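PDB 3DF7: putative ATP-grasp superfamily protein from Archaeoglobus fulgidus, which is of unknown function but probably binds ATP and a metal ion. Local coordinates for residues 132-137 with 161-166; 110-115 with 125-130; 170-175 with 232-237. All blocks are in the same frame, centred on the assembly; numbering follows the deposited sequence.

Contact 1 of 3, residues 132-137 with 161-166; sequences LDCKFI and AQEFIE
An antiparallel sheet edge is formed where strand 136-140 starts beside the central strand 159-163, I137 pairing with Q162 and F136 with E163. I137 and Q162 are the hydrogen-bonded pair: I137 N gives to Q162 O at 3.0 Å, and Q162 N returns a bond to I137 O at 2.9 Å, nearly in line with that carbonyl. F136 and E163 make the non-hydrogen-bonded pair, their CA atoms 4.1 Å apart and their side chains diverging. One bond continues past the paired residues, F164 N to K135 O at 2.9 Å and almost straight (170° at the hydrogen). K135 O also receives a water that donates to F164 O as well, and the CA-H of E163 points at it.

K135 runs fully extended, CG anti to the backbone N (chi1 174°), which lays its chain alongside F164 with CE 3.7 Å from F164 CD2. Its NZ goes on to a water that in turn donates to E166 OE1. I137 CG2 meets the same ring at CD1. In ATP-grasp proteins a small sheet of this kind belongs to the lobe that closes over the nucleotide, and the link between these two strands, partly unmodelled here, probably corresponds to the mobile glycine-rich loop of relatives.

Toward the turn, F136 holds CG between its backbone N and carbonyl carbon (chi1 74°), turning the ring so that CD1 rests 3.7 Å from A161 CB. L132 N sits above one face of that ring, while L132 CD1 packs 3.5 Å from E163 N. C134 SG touches E163 CB at 3.6 Å; the carboxylate of E163 leads elsewhere, OE1 accepting from Q126 N.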
# COMPACT_ATOMS: atom_id res chain seq x y z
N LEU A 132 -10.02 19.52 -16.98
CA LEU A 132 -9.69 20.68 -16.17
C LEU A 132 -8.96 21.69 -17.05
O LEU A 132 -8.39 21.33 -18.08
CB LEU A 132 -8.78 20.29 -15.01
CG LEU A 132 -9.40 19.45 -13.89
CD1 LEU A 132 -8.31 18.85 -13.01
CD2 LEU A 132 -10.34 20.33 -13.07
N ASP A 133 -8.97 22.96 -16.65
CA ASP A 133 -8.29 23.99 -17.42
C ASP A 133 -6.79 23.91 -17.19
O ASP A 133 -6.00 24.21 -18.08
CB ASP A 133 -8.79 25.39 -17.03
CG ASP A 133 -10.20 25.66 -17.53
OD1 ASP A 133 -10.48 25.32 -18.70
OD2 ASP A 133 -11.01 26.21 -16.76
N CYS A 134 -6.40 23.51 -15.98
CA CYS A 134 -4.99 23.38 -15.64
C CYS A 134 -4.44 22.07 -16.21
O CYS A 134 -5.21 21.18 -16.57
CB CYS A 134 -4.81 23.38 -14.12
SG CYS A 134 -5.69 22.02 -13.27
N LYS A 135 -3.12 21.96 -16.29
CA LYS A 135 -2.50 20.74 -16.78
C LYS A 135 -3.00 19.61 -15.89
O LYS A 135 -2.89 19.68 -14.66
CB LYS A 135 -0.97 20.84 -16.68
CG LYS A 135 -0.24 19.56 -17.04
CD LYS A 135 1.24 19.72 -16.79
CE LYS A 135 2.00 18.44 -17.12
NZ LYS A 135 3.47 18.62 -16.94
N PHE A 136 -3.54 18.57 -16.52
CA PHE A 136 -4.07 17.44 -15.76
C PHE A 136 -3.82 16.11 -16.44
O PHE A 136 -3.47 16.05 -17.62
CB PHE A 136 -5.58 17.63 -15.56
CG PHE A 136 -6.40 17.39 -16.80
CD1 PHE A 136 -6.94 16.12 -17.06
CD2 PHE A 136 -6.62 18.41 -17.72
CE1 PHE A 136 -7.68 15.88 -18.22
CE2 PHE A 136 -7.36 18.18 -18.89
CZ PHE A 136 -7.89 16.91 -19.14
N ILE A 137 -3.99 15.04 -15.68
CA ILE A 137 -3.83 13.69 -16.21
C ILE A 137 -5.11 12.98 -15.81
O ILE A 137 -5.83 13.45 -14.93
CB ILE A 137 -2.63 12.94 -15.58
CG1 ILE A 137 -2.73 12.97 -14.05
CG2 ILE A 137 -1.33 13.57 -16.04
CD1 ILE A 137 -1.62 12.21 -13.35
N ALA A 161 -10.35 13.52 -13.66
CA ALA A 161 -9.33 14.39 -14.21
C ALA A 161 -8.67 14.95 -12.96
O ALA A 161 -9.36 15.30 -12.01
CB ALA A 161 -9.97 15.51 -15.03
N GLN A 162 -7.34 15.03 -12.95
CA GLN A 162 -6.66 15.56 -11.79
C GLN A 162 -5.43 16.36 -12.14
O GLN A 162 -4.56 15.91 -12.88
CB GLN A 162 -6.29 14.45 -10.81
CG GLN A 162 -5.71 14.97 -9.50
CD GLN A 162 -5.58 13.89 -8.44
OE1 GLN A 162 -4.71 13.03 -8.52
NE2 GLN A 162 -6.46 13.94 -7.44
N GLU A 163 -5.38 17.57 -11.58
CA GLU A 163 -4.27 18.48 -11.78
C GLU A 163 -2.94 17.77 -11.56
O GLU A 163 -2.77 17.04 -10.58
CB GLU A 163 -4.41 19.67 -10.82
CG GLU A 163 -3.13 20.47 -10.58
CD GLU A 163 -3.32 21.61 -9.60
OE1 GLU A 163 -4.15 21.47 -8.68
OE2 GLU A 163 -2.64 22.64 -9.74
N PHE A 164 -2.00 17.98 -12.47
CA PHE A 164 -0.69 17.36 -12.35
C PHE A 164 0.16 18.23 -11.44
O PHE A 164 0.32 19.43 -11.68
CB PHE A 164 -0.01 17.25 -13.71
CG PHE A 164 1.33 16.57 -13.66
CD1 PHE A 164 1.41 15.18 -13.59
CD2 PHE A 164 2.50 17.32 -13.64
CE1 PHE A 164 2.66 14.55 -13.51
CE2 PHE A 164 3.75 16.69 -13.55
CZ PHE A 164 3.82 15.30 -13.49
N ILE A 165 0.69 17.62 -10.39
CA ILE A 165 1.53 18.35 -9.45
C ILE A 165 2.99 18.00 -9.73
O ILE A 165 3.37 16.83 -9.68
CB ILE A 165 1.19 17.99 -8.00
CG1 ILE A 165 -0.30 18.25 -7.73
CG2 ILE A 165 2.07 18.77 -7.04
CD1 ILE A 165 -0.74 19.70 -7.95
N GLU A 166 3.79 19.01 -10.04
CA GLU A 166 5.20 18.80 -10.35
C GLU A 166 6.05 18.95 -9.09
O GLU A 166 6.05 20.00 -8.45
CB GLU A 166 5.65 19.80 -11.40
CG GLU A 166 7.07 19.61 -11.90
CD GLU A 166 7.38 20.50 -13.09
OE1 GLU A 166 6.65 20.41 -14.10
OE2 GLU A 166 8.35 21.29 -13.02
O HOH W 1 4.16 20.05 -14.88
O HOH W 2 -1.01 21.21 -13.24

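Contact 2 of 3, residues 110-115 with 125-130; sequences DKWELY and PQTSLR
With CG anti to the backbone N in both W112 (chi1 -180°) and Y115 (chi1 164°), helix 111-118 sends two aromatic side chains against T127 and L129. T127 CB stands over the middle of the phenol of Y115, 3.5 Å from the ring centroid and 15° off its normal, a close CH-pi contact. L129 crosses W112 at about a right angle and sets CG over the six-membered ring, 3.9 Å from that centroid, with both methyls spread across the indole. The rim of the indole turns to the strand: W112 CZ3 lies 3.7 Å from T127 O, near the ring plane, and 3.6 Å from S128 CA. Without the indole, as with an alanine here, L129 is likely to lose the flat surface it covers, and a gap would open beside S128.

T127 OG1 donates to P125 O at 2.9 Å and is also bonded to Q162 NE2, which fixes its rotation. A water joins Y115 OH to T127 N. D110 caps the helix, OD1 taking W112 N at 2.9 Å, while its OD2 forms a salt bridge with R141. The helix thus lies against edge strand 127-128, which in turn bonds to strand 159-163.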
# COMPACT_ATOMS: atom_id res chain seq x y z
N ASP A 110 -12.27 4.91 -4.06
CA ASP A 110 -12.84 5.73 -5.12
C ASP A 110 -12.20 7.11 -5.02
O ASP A 110 -12.53 7.88 -4.12
CB ASP A 110 -14.36 5.85 -4.95
CG ASP A 110 -15.02 6.55 -6.12
OD1 ASP A 110 -14.41 7.48 -6.68
OD2 ASP A 110 -16.16 6.17 -6.47
N LYS A 111 -11.31 7.42 -5.95
CA LYS A 111 -10.61 8.70 -5.93
C LYS A 111 -11.55 9.91 -5.94
O LYS A 111 -11.21 10.96 -5.39
CB LYS A 111 -9.63 8.79 -7.10
CG LYS A 111 -8.55 7.72 -7.07
CD LYS A 111 -7.47 7.97 -8.12
CE LYS A 111 -6.50 6.80 -8.20
NZ LYS A 111 -7.14 5.56 -8.69
N TRP A 112 -12.71 9.78 -6.57
CA TRP A 112 -13.64 10.90 -6.60
C TRP A 112 -14.23 11.11 -5.21
O TRP A 112 -14.37 12.24 -4.75
CB TRP A 112 -14.77 10.67 -7.60
CG TRP A 112 -15.73 11.83 -7.64
CD1 TRP A 112 -17.06 11.80 -7.31
CD2 TRP A 112 -15.42 13.19 -7.97
NE1 TRP A 112 -17.60 13.07 -7.42
CE2 TRP A 112 -16.62 13.93 -7.82
CE3 TRP A 112 -14.26 13.85 -8.38
CZ2 TRP A 112 -16.67 15.31 -8.07
CZ3 TRP A 112 -14.32 15.22 -8.63
CH2 TRP A 112 -15.52 15.93 -8.47
N GLU A 113 -14.59 10.01 -4.55
CA GLU A 113 -15.14 10.10 -3.21
C GLU A 113 -14.05 10.59 -2.25
O GLU A 113 -14.32 11.39 -1.36
CB GLU A 113 -15.67 8.73 -2.77
CG GLU A 113 -16.99 8.33 -3.41
CD GLU A 113 -18.12 9.30 -3.08
OE1 GLU A 113 -18.31 9.60 -1.88
OE2 GLU A 113 -18.81 9.77 -4.01
N LEU A 114 -12.83 10.12 -2.45
CA LEU A 114 -11.73 10.55 -1.59
C LEU A 114 -11.49 12.04 -1.75
O LEU A 114 -11.24 12.75 -0.78
CB LEU A 114 -10.45 9.77 -1.90
CG LEU A 114 -9.24 10.13 -1.03
CD1 LEU A 114 -9.59 9.96 0.45
CD2 LEU A 114 -8.06 9.25 -1.40
N TYR A 115 -11.56 12.53 -2.99
CA TYR A 115 -11.36 13.95 -3.25
C TYR A 115 -12.37 14.79 -2.45
O TYR A 115 -11.99 15.74 -1.76
CB TYR A 115 -11.53 14.23 -4.75
CG TYR A 115 -11.74 15.69 -5.07
CD1 TYR A 115 -10.74 16.64 -4.83
CD2 TYR A 115 -12.94 16.14 -5.62
CE1 TYR A 115 -10.93 17.99 -5.13
CE2 TYR A 115 -13.15 17.48 -5.91
CZ TYR A 115 -12.14 18.40 -5.67
OH TYR A 115 -12.35 19.73 -5.96
N PRO A 125 -4.90 18.12 -5.10
CA PRO A 125 -4.89 18.78 -6.41
C PRO A 125 -6.30 18.97 -6.95
O PRO A 125 -7.23 18.26 -6.54
CB PRO A 125 -4.05 17.83 -7.26
CG PRO A 125 -4.36 16.49 -6.69
CD PRO A 125 -4.38 16.74 -5.19
N GLN A 126 -6.48 19.92 -7.85
CA GLN A 126 -7.80 20.14 -8.44
C GLN A 126 -8.21 18.80 -9.04
O GLN A 126 -7.41 18.14 -9.69
CB GLN A 126 -7.74 21.19 -9.54
CG GLN A 126 -7.52 22.61 -9.05
CD GLN A 126 -7.65 23.63 -10.17
OE1 GLN A 126 -8.64 23.62 -10.91
NE2 GLN A 126 -6.66 24.50 -10.30
N THR A 127 -9.46 18.41 -8.79
CA THR A 127 -9.97 17.14 -9.31
C THR A 127 -11.37 17.34 -9.87
O THR A 127 -12.16 18.11 -9.32
CB THR A 127 -10.02 16.07 -8.19
OG1 THR A 127 -8.73 15.98 -7.57
CG2 THR A 127 -10.39 14.70 -8.77
N SER A 128 -11.68 16.64 -10.96
CA SER A 128 -12.98 16.77 -11.60
C SER A 128 -13.37 15.51 -12.36
O SER A 128 -12.56 14.60 -12.52
CB SER A 128 -12.95 17.96 -12.57
OG SER A 128 -14.21 18.16 -13.19
N LEU A 129 -14.62 15.45 -12.81
CA LEU A 129 -15.10 14.30 -13.57
C LEU A 129 -15.07 14.66 -15.05
O LEU A 129 -15.44 13.86 -15.92
CB LEU A 129 -16.53 13.94 -13.13
CG LEU A 129 -16.67 13.41 -11.70
CD1 LEU A 129 -18.14 13.24 -11.33
CD2 LEU A 129 -15.94 12.08 -11.58
N ARG A 130 -14.61 15.87 -15.34
CA ARG A 130 -14.48 16.36 -16.70
C ARG A 130 -13.14 17.07 -16.85
O ARG A 130 -12.47 17.33 -15.85
CB ARG A 130 -15.64 17.32 -17.01
CG ARG A 130 -16.95 16.57 -17.25
CD ARG A 130 -18.11 17.50 -17.58
NE ARG A 130 -19.30 16.73 -17.94
CZ ARG A 130 -20.49 17.28 -18.20
NH1 ARG A 130 -20.63 18.60 -18.13
NH2 ARG A 130 -21.52 16.51 -18.52
O HOH W 3 -10.70 21.00 -7.78

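Contact 3 of 3, residues 170-175 with 232-237; sequences LSVSLA and VDIVYS
L170 and I234 exchange two backbone hydrogen bonds, and V172 does the same with V232, joining strands 168-176 and 228-236 in the large antiparallel sheet. L170 N reaches I234 O at 2.7 Å, close to the direction of the carbonyl; the return bond, I234 N to L170 O at 2.8 Å, is straight at the hydrogen (176°) although the donor stands well out of the carbonyl plane. V172 N to V232 O (2.8 Å) and V232 N to V172 O (2.9 Å) are more bent. Between them S171 faces D233 in the non-hydrogen-bonded pair, and S171 CA brings a C-H to V232 O at 3.1 Å.

Side-chain contacts across this seam are few. L174 CD1 meets a methyl of V232, CG2, at 4.0 Å. On the side of S171 and D233, OD1 of the aspartate lies 3.5 Å from S171 CB. The serine hydroxyl, held between its backbone N and carbonyl carbon (chi1 74°), instead bonds to N186 OD1 on the next strand, with a weak bond from Q188 as a second partner.

Further out, helix 206-220 packs on the aliphatic side: V172 on V212 and A216, V232 and L174 on V220. D233 touches E244 and N246 of strand 240-246. The two faces of the sheet therefore differ in chemistry, one sealed by hydrocarbon against the helix, the other carrying buried polar groups. Such a cluster of acid and amide side chains is consistent with the nucleotide and metal site that ATP-grasp relatives build around this part of the sheet.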
# COMPACT_ATOMS: atom_id res chain seq x y z
N LEU A 170 6.39 11.29 -3.12
CA LEU A 170 6.64 10.57 -1.88
C LEU A 170 5.43 9.79 -1.39
O LEU A 170 4.34 9.88 -1.96
CB LEU A 170 7.03 11.57 -0.79
CG LEU A 170 8.16 12.55 -1.12
CD1 LEU A 170 8.10 13.73 -0.16
CD2 LEU A 170 9.49 11.83 -1.04
N SER A 171 5.64 9.03 -0.33
CA SER A 171 4.57 8.28 0.31
C SER A 171 4.95 8.23 1.79
O SER A 171 6.13 8.18 2.14
CB SER A 171 4.43 6.87 -0.28
OG SER A 171 5.47 6.01 0.13
N VAL A 172 3.94 8.27 2.66
CA VAL A 172 4.18 8.22 4.09
C VAL A 172 3.49 6.99 4.65
O VAL A 172 2.30 6.77 4.41
CB VAL A 172 3.61 9.47 4.80
CG1 VAL A 172 3.88 9.39 6.30
CG2 VAL A 172 4.25 10.73 4.22
N SER A 173 4.26 6.18 5.37
CA SER A 173 3.75 4.96 5.99
C SER A 173 3.34 5.32 7.41
O SER A 173 4.17 5.74 8.21
CB SER A 173 4.82 3.88 6.01
OG SER A 173 5.28 3.57 4.71
N LEU A 174 2.06 5.15 7.71
CA LEU A 174 1.53 5.49 9.02
C LEU A 174 0.89 4.30 9.74
O LEU A 174 0.39 3.37 9.11
CB LEU A 174 0.49 6.60 8.89
CG LEU A 174 0.89 7.92 8.22
CD1 LEU A 174 -0.35 8.76 7.96
CD2 LEU A 174 1.86 8.68 9.11
N ALA A 175 0.92 4.36 11.07
CA ALA A 175 0.31 3.35 11.91
C ALA A 175 -0.87 4.09 12.53
O ALA A 175 -0.66 5.00 13.34
CB ALA A 175 1.27 2.88 12.99
N VAL A 232 0.12 6.92 2.47
CA VAL A 232 -0.42 8.15 1.88
C VAL A 232 0.53 8.65 0.80
O VAL A 232 1.69 8.93 1.08
CB VAL A 232 -0.58 9.27 2.93
CG1 VAL A 232 -1.18 10.52 2.27
CG2 VAL A 232 -1.47 8.79 4.07
N ASP A 233 0.03 8.76 -0.43
CA ASP A 233 0.85 9.25 -1.54
C ASP A 233 0.78 10.77 -1.59
O ASP A 233 -0.30 11.36 -1.55
CB ASP A 233 0.37 8.68 -2.88
CG ASP A 233 0.79 7.24 -3.09
OD1 ASP A 233 1.62 6.73 -2.30
OD2 ASP A 233 0.28 6.62 -4.04
N ILE A 234 1.95 11.39 -1.67
CA ILE A 234 2.06 12.84 -1.69
C ILE A 234 3.08 13.34 -2.71
O ILE A 234 4.07 12.67 -3.00
CB ILE A 234 2.48 13.36 -0.29
CG1 ILE A 234 1.27 13.35 0.65
CG2 ILE A 234 3.07 14.77 -0.39
CD1 ILE A 234 1.62 13.62 2.09
N VAL A 235 2.82 14.52 -3.26
CA VAL A 235 3.75 15.16 -4.17
C VAL A 235 4.07 16.50 -3.53
O VAL A 235 3.17 17.26 -3.18
CB VAL A 235 3.16 15.40 -5.58
CG1 VAL A 235 4.18 16.14 -6.44
CG2 VAL A 235 2.78 14.08 -6.23
N TYR A 236 5.36 16.78 -3.34
CA TYR A 236 5.75 18.04 -2.75
C TYR A 236 6.26 18.99 -3.81
O TYR A 236 7.34 18.79 -4.38
CB TYR A 236 6.85 17.84 -1.70
CG TYR A 236 7.14 19.08 -0.89
CD1 TYR A 236 6.56 19.28 0.36
CD2 TYR A 236 7.98 20.08 -1.39
CE1 TYR A 236 6.79 20.44 1.09
CE2 TYR A 236 8.22 21.25 -0.67
CZ TYR A 236 7.63 21.42 0.57
OH TYR A 236 7.86 22.57 1.29
N SER A 237 5.47 20.03 -4.09
CA SER A 237 5.85 21.04 -5.07
C SER A 237 6.42 22.17 -4.22
O SER A 237 7.62 22.23 -3.98
CB SER A 237 4.63 21.52 -5.86
OG SER A 237 3.58 21.89 -4.99

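In the fold
Along the chain the three come in series, contact 2 first, then contact 1, then contact 3, all inside the ATP-grasp domain. Contacts 1 and 2 are close neighbours, centres about 11 Å apart, and share the three-stranded sheet: strand 159-163 lies between 127-128 and 136-140, and A161 N and S128 O, 2.7 Å apart, are probably hydrogen-bonded. Contact 3 belongs to the large antiparallel sheet, its centre about 19 Å from that of contact 1 and about 18 Å from that of contact 2. Contact 1 still touches it, where I165 and E166 pack on V235 and S237. The small and large sheets probably correspond to the two lobes between which ATP-grasp proteins hold their nucleotide.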